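PDB 4FGM: aminopeptidase N family protein from Idiomarina loihiensis L2TR, which probably acts as a zinc-dependent aminopeptidase of the M61 family, removing residues from the N-terminal end of peptides. Local coordinates for residues W90-R95 / M228-G233; T243-S248 / Q265-L270. All blocks are in the same frame, centred on the assembly; numbering follows the deposited sequence.

Interaction 1: W90-R95 / M228-G233; sequences WDLSVR and MVVGNG
An apolar contact joins L92 and V94, in the turn after strand 81-91, to M228 and V230 at the end of strand 222-230. It lies where the N-terminal β region meets the five-stranded sheet, the V94 side chain about 10 Å from the zinc ion. L92 spreads its two methyls along the strand: CD1 meets V230 CG1 at 3.8 Å, and CD2 meets the selenium of M228, a selenomethionine, at 4.0 Å. With CG anti to the backbone N (chi1 -157°), the leucine reaches V230 and M228 although its CB sets out neither toward nor away from them. M228 then bends at its last torsion (chi3 -73°), bringing CE to 4.1 Å from V94 CG1 and close to the carbonyl O of S93. L246 of strand 242-248 touches L92, M228 and V230.

S93 OG donates to D91 OD2 (2.6 Å), which it meets from above the carboxylate plane, and accepts from R95 N (3.3 Å). S93 CB lies over one guanidinium face of R95, nearer the group's margin than its centre. L92 centres an inverse gamma turn; S93 OG closes an ST turn leading to R95, which touches the maleic acid bound in the active-site pocket.

Interaction 2: T243-S248 / Q265-L270; sequences TALLCS and QTFLSL
Aliphatic packing carries the end of this contact nearer the zinc site: L245, on strand 242-248, sets CD2 against L270 of helix 262-277, 3.8 Å from CG and 4.0 Å from the helix residue's own CD2. The two leucines lie alongside each other, pointing opposite ways. The other branch of L245 turns to the aromatic neighbour, CD1 lying 4.1 Å from F267 CE1, and the leucine stands roughly perpendicular to the phenylalanine side chain.

Segments 243-248 and 265-270 run almost antiparallel (172°), their axes 9.5 Å apart at closest approach. This is the pairing expected of the thermolysin-like catalytic domain, in which the helix bearing HExxH lies against the sheet; one turn beyond L270 comes H273, a zinc ligand.

The sulfur-aromatic contact belongs to the other end. C247 SG lies 4.9 Å from the centroid of the F267 ring. Its approach is oblique, 53° off the ring normal. A chi1 of 177° swings the F267 ring away from its own backbone N and across to the strand. A serine in place of F267 lacks the ring, and C247 SG and L245 CD1 would probably be left without their partner, with a gap between strand and helix.

Followed from the N terminus, the chain leaves strand 81-91, runs on through further strands and into the five-stranded sheet before 228-233 returns to 90-95, so interaction 1 closes a long loop of 132 intervening residues. Interaction 2 opens only afterwards and closes a short one, with 16 residues between 243-248 and 265-270. The two are in series, neither nested nor crossing. They are joined through strands 222-230 and 242-248, parallel neighbours in the sheet, where M228 N bonds to L245 O (2.8 Å) and M228 O to C247 N (3.0 Å). One contact ties the turn after strand 81-91 to the sheet, the other the sheet to the zinc-binding helix.

Interaction 1: W90-R95 / M228-G233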
ATOM      1  N   TRP A  90      12.439   7.099  14.591  1.00 43.76           N
ATOM      2  CA  TRP A  90      13.457   6.977  13.559  1.00 38.95           C
ATOM      3  C   TRP A  90      13.118   5.887  12.539  1.00 41.29           C
ATOM      4  O   TRP A  90      13.955   5.046  12.207  1.00 46.97           O
ATOM      5  CB  TRP A  90      14.818   6.686  14.193  1.00 32.94           C
ATOM      6  CG  TRP A  90      15.967   7.012  13.294  1.00 36.31           C
ATOM      7  CD1 TRP A  90      17.037   6.217  13.012  1.00 44.03           C
ATOM      8  CD2 TRP A  90      16.160   8.223  12.557  1.00 42.24           C
ATOM      9  NE1 TRP A  90      17.885   6.855  12.138  1.00 44.63           N
ATOM     10  CE2 TRP A  90      17.369   8.089  11.841  1.00 38.85           C
ATOM     11  CE3 TRP A  90      15.421   9.406  12.422  1.00 38.46           C
ATOM     12  CZ2 TRP A  90      17.866   9.095  11.016  1.00 39.12           C
ATOM     13  CZ3 TRP A  90      15.911  10.405  11.604  1.00 38.63           C
ATOM     14  CH2 TRP A  90      17.124  10.242  10.904  1.00 40.91           C
ATOM     15  N   ASP A  91      11.882   5.905  12.052  1.00 36.25           N
ATOM     16  CA  ASP A  91      11.438   4.942  11.057  1.00 42.61           C
ATOM     17  C   ASP A  91      10.825   5.666   9.880  1.00 39.63           C
ATOM     18  O   ASP A  91       9.688   6.115   9.954  1.00 40.58           O
ATOM     19  CB  ASP A  91      10.403   3.979  11.636  1.00 47.57           C
ATOM     20  CG  ASP A  91       9.762   3.108  10.560  1.00 58.40           C
ATOM     21  OD1 ASP A  91      10.500   2.458   9.783  1.00 63.26           O
ATOM     22  OD2 ASP A  91       8.519   3.075  10.488  1.00 57.50           O
ATOM     23  N   LEU A  92      11.575   5.765   8.792  1.00 42.36           N
ATOM     24  CA  LEU A  92      11.099   6.453   7.603  1.00 45.26           C
ATOM     25  C   LEU A  92      10.068   5.625   6.832  1.00 46.24           C
ATOM     26  O   LEU A  92      10.416   4.874   5.921  1.00 49.32           O
ATOM     27  CB  LEU A  92      12.297   6.798   6.713  1.00 47.34           C
ATOM     28  CG  LEU A  92      12.236   7.941   5.691  1.00 56.04           C
ATOM     29  CD1 LEU A  92      11.991   7.379   4.305  1.00 60.27           C
ATOM     30  CD2 LEU A  92      11.181   8.957   6.101  1.00 56.06           C
ATOM     31  N   SER A  93       8.799   5.755   7.223  1.00 41.15           N
ATOM     32  CA  SER A  93       7.695   5.055   6.568  1.00 37.93           C
ATOM     33  C   SER A  93       6.392   5.762   6.919  1.00 39.04           C
ATOM     34  O   SER A  93       6.337   6.532   7.869  1.00 45.80           O
ATOM     35  CB  SER A  93       7.620   3.598   7.015  1.00 34.14           C
ATOM     36  OG  SER A  93       7.085   3.488   8.311  1.00 42.81           O
ATOM     37  N   VAL A  94       5.338   5.492   6.155  1.00 33.68           N
ATOM     38  CA  VAL A  94       4.025   6.129   6.364  1.00 37.04           C
ATOM     39  C   VAL A  94       3.300   5.485   7.504  1.00 41.86           C
ATOM     40  O   VAL A  94       2.165   5.803   7.835  1.00 42.98           O
ATOM     41  CB  VAL A  94       3.178   5.991   5.111  1.00 39.11           C
ATOM     42  CG1 VAL A  94       3.874   6.660   3.959  1.00 41.09           C
ATOM     43  CG2 VAL A  94       2.919   4.502   4.793  1.00 36.54           C
ATOM     44  N   ARG A  95       4.003   4.557   8.115  1.00 42.34           N
ATOM     45  CA  ARG A  95       3.423   3.773   9.175  1.00 43.96           C
ATOM     46  C   ARG A  95       3.719   4.143  10.644  1.00 48.44           C
ATOM     47  O   ARG A  95       2.826   4.045  11.431  1.00 60.27           O
ATOM     48  CB  ARG A  95       3.761   2.313   8.856  1.00 42.26           C
ATOM     49  CG  ARG A  95       2.944   1.851   7.603  1.00 70.96           C
ATOM     50  CD  ARG A  95       3.336   0.544   6.914  1.00 77.06           C
ATOM     51  NE  ARG A  95       4.585   0.671   6.171  1.00 87.70           N
ATOM     52  CZ  ARG A  95       5.769   0.279   6.630  1.00 86.10           C
ATOM     53  NH1 ARG A  95       5.865  -0.277   7.828  1.00 86.16           N
ATOM     54  NH2 ARG A  95       6.861   0.464   5.899  1.00 78.61           N
HETATM   55  N   MSE A 228       6.036  12.556   1.746  1.00 36.92           N
HETATM   56  CA  MSE A 228       7.446  12.608   2.101  1.00 42.99           C
HETATM   57  C   MSE A 228       8.192  12.204   0.822  1.00 40.52           C
HETATM   58  O   MSE A 228       7.911  11.157   0.215  1.00 39.04           O
HETATM   59  CB  MSE A 228       7.763  11.636   3.237  1.00 44.04           C
HETATM   60  CG  MSE A 228       7.391  12.169   4.597  1.00 54.85           C
HETATM   61 SE   MSE A 228       7.653  10.861   5.985  1.00 59.86          SE
HETATM   62  CE  MSE A 228       6.144   9.723   5.564  1.00 45.97           C
ATOM     63  N   VAL A 229       9.129  13.043   0.404  1.00 37.18           N
ATOM     64  CA  VAL A 229       9.877  12.778  -0.813  1.00 39.02           C
ATOM     65  C   VAL A 229      11.327  12.438  -0.526  1.00 41.21           C
ATOM     66  O   VAL A 229      12.069  13.269   0.002  1.00 40.30           O
ATOM     67  CB  VAL A 229       9.847  14.000  -1.759  1.00 39.04           C
ATOM     68  CG1 VAL A 229      10.412  13.616  -3.122  1.00 36.05           C
ATOM     69  CG2 VAL A 229       8.425  14.523  -1.888  1.00 36.75           C
ATOM     70  N   VAL A 230      11.730  11.225  -0.890  1.00 37.53           N
ATOM     71  CA  VAL A 230      13.101  10.786  -0.679  1.00 37.10           C
ATOM     72  C   VAL A 230      13.739  10.385  -2.010  1.00 40.75           C
ATOM     73  O   VAL A 230      13.156  10.597  -3.067  1.00 39.45           O
ATOM     74  CB  VAL A 230      13.147   9.597   0.296  1.00 39.55           C
ATOM     75  CG1 VAL A 230      12.530  10.004   1.623  1.00 35.98           C
ATOM     76  CG2 VAL A 230      12.406   8.405  -0.296  1.00 37.32           C
ATOM     77  N   GLY A 231      14.931   9.806  -1.960  1.00 47.69           N
ATOM     78  CA  GLY A 231      15.592   9.413  -3.190  1.00 41.66           C
ATOM     79  C   GLY A 231      14.993   8.155  -3.785  1.00 41.86           C
ATOM     80  O   GLY A 231      14.742   8.062  -4.995  1.00 44.29           O
ATOM     81  N   ASN A 232      14.758   7.177  -2.922  1.00 43.11           N
ATOM     82  CA  ASN A 232      14.200   5.912  -3.351  1.00 46.82           C
ATOM     83  C   ASN A 232      13.292   5.351  -2.271  1.00 49.99           C
ATOM     84  O   ASN A 232      13.757   4.808  -1.275  1.00 53.17           O
ATOM     85  CB  ASN A 232      15.332   4.934  -3.665  1.00 56.57           C
ATOM     86  CG  ASN A 232      14.832   3.634  -4.244  1.00 66.91           C
ATOM     87  OD1 ASN A 232      13.752   3.577  -4.828  1.00 67.53           O
ATOM     88  ND2 ASN A 232      15.625   2.581  -4.101  1.00 76.88           N
ATOM     89  N   GLY A 233      11.989   5.499  -2.471  1.00 51.91           N
ATOM     90  CA  GLY A 233      11.039   5.000  -1.502  1.00 50.10           C
ATOM     91  C   GLY A 233       9.640   4.961  -2.071  1.00 49.52           C
ATOM     92  O   GLY A 233       9.276   5.783  -2.914  1.00 50.60           O
TER

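Interaction 2: T243-S248 / Q265-L270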
ATOM      1  N   THR A 243      -3.964  11.064   3.494  1.00 40.28           N
ATOM      2  CA  THR A 243      -3.150   9.891   3.242  1.00 44.98           C
ATOM      3  C   THR A 243      -1.700  10.287   3.443  1.00 45.80           C
ATOM      4  O   THR A 243      -1.327  11.438   3.223  1.00 44.50           O
ATOM      5  CB  THR A 243      -3.355   9.325   1.806  1.00 45.25           C
ATOM      6  OG1 THR A 243      -2.567   8.137   1.650  1.00 41.60           O
ATOM      7  CG2 THR A 243      -2.952  10.340   0.751  1.00 36.27           C
ATOM      8  N   ALA A 244      -0.897   9.335   3.902  1.00 44.86           N
ATOM      9  CA  ALA A 244       0.527   9.569   4.109  1.00 36.01           C
ATOM     10  C   ALA A 244       1.261   8.771   3.029  1.00 41.98           C
ATOM     11  O   ALA A 244       1.115   7.545   2.928  1.00 43.62           O
ATOM     12  CB  ALA A 244       0.947   9.103   5.506  1.00 35.76           C
ATOM     13  N   LEU A 245       2.039   9.478   2.217  1.00 40.52           N
ATOM     14  CA  LEU A 245       2.776   8.855   1.131  1.00 39.57           C
ATOM     15  C   LEU A 245       4.278   9.040   1.242  1.00 39.19           C
ATOM     16  O   LEU A 245       4.759  10.062   1.726  1.00 41.74           O
ATOM     17  CB  LEU A 245       2.344   9.454  -0.207  1.00 42.21           C
ATOM     18  CG  LEU A 245       0.858   9.625  -0.511  1.00 41.34           C
ATOM     19  CD1 LEU A 245       0.711  10.515  -1.753  1.00 39.73           C
ATOM     20  CD2 LEU A 245       0.206   8.251  -0.709  1.00 32.36           C
ATOM     21  N   LEU A 246       5.015   8.040   0.781  1.00 40.77           N
ATOM     22  CA  LEU A 246       6.468   8.113   0.738  1.00 41.56           C
ATOM     23  C   LEU A 246       6.770   7.808  -0.719  1.00 40.70           C
ATOM     24  O   LEU A 246       6.452   6.725  -1.203  1.00 38.74           O
ATOM     25  CB  LEU A 246       7.114   7.056   1.629  1.00 41.75           C
ATOM     26  CG  LEU A 246       8.641   7.034   1.509  1.00 44.62           C
ATOM     27  CD1 LEU A 246       9.217   8.366   1.980  1.00 38.62           C
ATOM     28  CD2 LEU A 246       9.200   5.874   2.325  1.00 44.02           C
ATOM     29  N   CYS A 247       7.347   8.766  -1.433  1.00 40.98           N
ATOM     30  CA  CYS A 247       7.647   8.546  -2.842  1.00 38.58           C
ATOM     31  C   CYS A 247       9.046   8.981  -3.237  1.00 36.21           C
ATOM     32  O   CYS A 247       9.717   9.715  -2.516  1.00 40.29           O
ATOM     33  CB  CYS A 247       6.630   9.276  -3.722  1.00 41.40           C
ATOM     34  SG  CYS A 247       6.857  11.047  -3.744  1.00 56.94           S
ATOM     35  N   SER A 248       9.475   8.522  -4.408  1.00 38.54           N
ATOM     36  CA  SER A 248      10.795   8.855  -4.925  1.00 38.49           C
ATOM     37  C   SER A 248      10.745  10.205  -5.619  1.00 40.93           C
ATOM     38  O   SER A 248       9.766  10.543  -6.288  1.00 39.31           O
ATOM     39  CB  SER A 248      11.257   7.772  -5.892  1.00 39.68           C
ATOM     40  OG  SER A 248      11.275   6.519  -5.233  1.00 44.57           O
ATOM     41  N   GLN A 265       3.692   8.418 -13.388  1.00 37.18           N
ATOM     42  CA  GLN A 265       2.490   7.590 -13.468  1.00 46.05           C
ATOM     43  C   GLN A 265       2.337   6.750 -12.195  1.00 45.41           C
ATOM     44  O   GLN A 265       1.233   6.576 -11.681  1.00 45.68           O
ATOM     45  CB  GLN A 265       2.566   6.686 -14.707  1.00 42.11           C
ATOM     46  CG  GLN A 265       1.591   5.518 -14.727  1.00 53.48           C
ATOM     47  CD  GLN A 265       2.292   4.185 -14.528  1.00 72.41           C
ATOM     48  OE1 GLN A 265       2.305   3.628 -13.426  1.00 76.98           O
ATOM     49  NE2 GLN A 265       2.893   3.672 -15.598  1.00 75.20           N
ATOM     50  N   THR A 266       3.451   6.232 -11.692  1.00 39.10           N
ATOM     51  CA  THR A 266       3.433   5.430 -10.477  1.00 39.66           C
ATOM     52  C   THR A 266       2.926   6.276  -9.305  1.00 38.68           C
ATOM     53  O   THR A 266       2.174   5.792  -8.460  1.00 41.82           O
ATOM     54  CB  THR A 266       4.836   4.888 -10.161  1.00 43.97           C
ATOM     55  OG1 THR A 266       5.195   3.918 -11.148  1.00 45.67           O
ATOM     56  CG2 THR A 266       4.862   4.219  -8.800  1.00 53.14           C
ATOM     57  N   PHE A 267       3.328   7.543  -9.267  1.00 36.72           N
ATOM     58  CA  PHE A 267       2.897   8.443  -8.205  1.00 40.89           C
ATOM     59  C   PHE A 267       1.401   8.718  -8.308  1.00 38.23           C
ATOM     60  O   PHE A 267       0.676   8.650  -7.309  1.00 37.32           O
ATOM     61  CB  PHE A 267       3.660   9.770  -8.272  1.00 41.89           C
ATOM     62  CG  PHE A 267       3.205  10.775  -7.253  1.00 41.29           C
ATOM     63  CD1 PHE A 267       3.459  10.579  -5.900  1.00 36.94           C
ATOM     64  CD2 PHE A 267       2.495  11.907  -7.645  1.00 38.00           C
ATOM     65  CE1 PHE A 267       3.005  11.503  -4.944  1.00 38.09           C
ATOM     66  CE2 PHE A 267       2.040  12.830  -6.706  1.00 36.70           C
ATOM     67  CZ  PHE A 267       2.296  12.629  -5.351  1.00 38.90           C
ATOM     68  N   LEU A 268       0.937   9.035  -9.515  1.00 39.08           N
ATOM     69  CA  LEU A 268      -0.481   9.310  -9.712  1.00 39.27           C
ATOM     70  C   LEU A 268      -1.305   8.080  -9.376  1.00 40.85           C
ATOM     71  O   LEU A 268      -2.407   8.182  -8.833  1.00 42.30           O
ATOM     72  CB  LEU A 268      -0.750   9.742 -11.151  1.00 35.42           C
ATOM     73  CG  LEU A 268      -0.175  11.115 -11.503  1.00 39.44           C
ATOM     74  CD1 LEU A 268      -0.552  11.490 -12.921  1.00 39.45           C
ATOM     75  CD2 LEU A 268      -0.690  12.145 -10.526  1.00 32.21           C
ATOM     76  N   SER A 269      -0.759   6.911  -9.685  1.00 38.69           N
ATOM     77  CA  SER A 269      -1.448   5.669  -9.398  1.00 46.74           C
ATOM     78  C   SER A 269      -1.532   5.469  -7.879  1.00 40.95           C
ATOM     79  O   SER A 269      -2.547   4.996  -7.360  1.00 42.75           O
ATOM     80  CB  SER A 269      -0.711   4.506 -10.057  1.00 46.57           C
ATOM     81  OG  SER A 269      -1.419   3.298  -9.866  1.00 56.83           O
ATOM     82  N   LEU A 270      -0.465   5.838  -7.172  1.00 36.09           N
ATOM     83  CA  LEU A 270      -0.429   5.714  -5.714  1.00 34.91           C
ATOM     84  C   LEU A 270      -1.470   6.631  -5.067  1.00 40.64           C
ATOM     85  O   LEU A 270      -2.207   6.205  -4.169  1.00 36.59           O
ATOM     86  CB  LEU A 270       0.961   6.067  -5.175  1.00 36.46           C
ATOM     87  CG  LEU A 270       1.135   6.078  -3.647  1.00 39.15           C
ATOM     88  CD1 LEU A 270       0.815   4.711  -3.048  1.00 39.64           C
ATOM     89  CD2 LEU A 270       2.564   6.453  -3.321  1.00 35.53           C
TER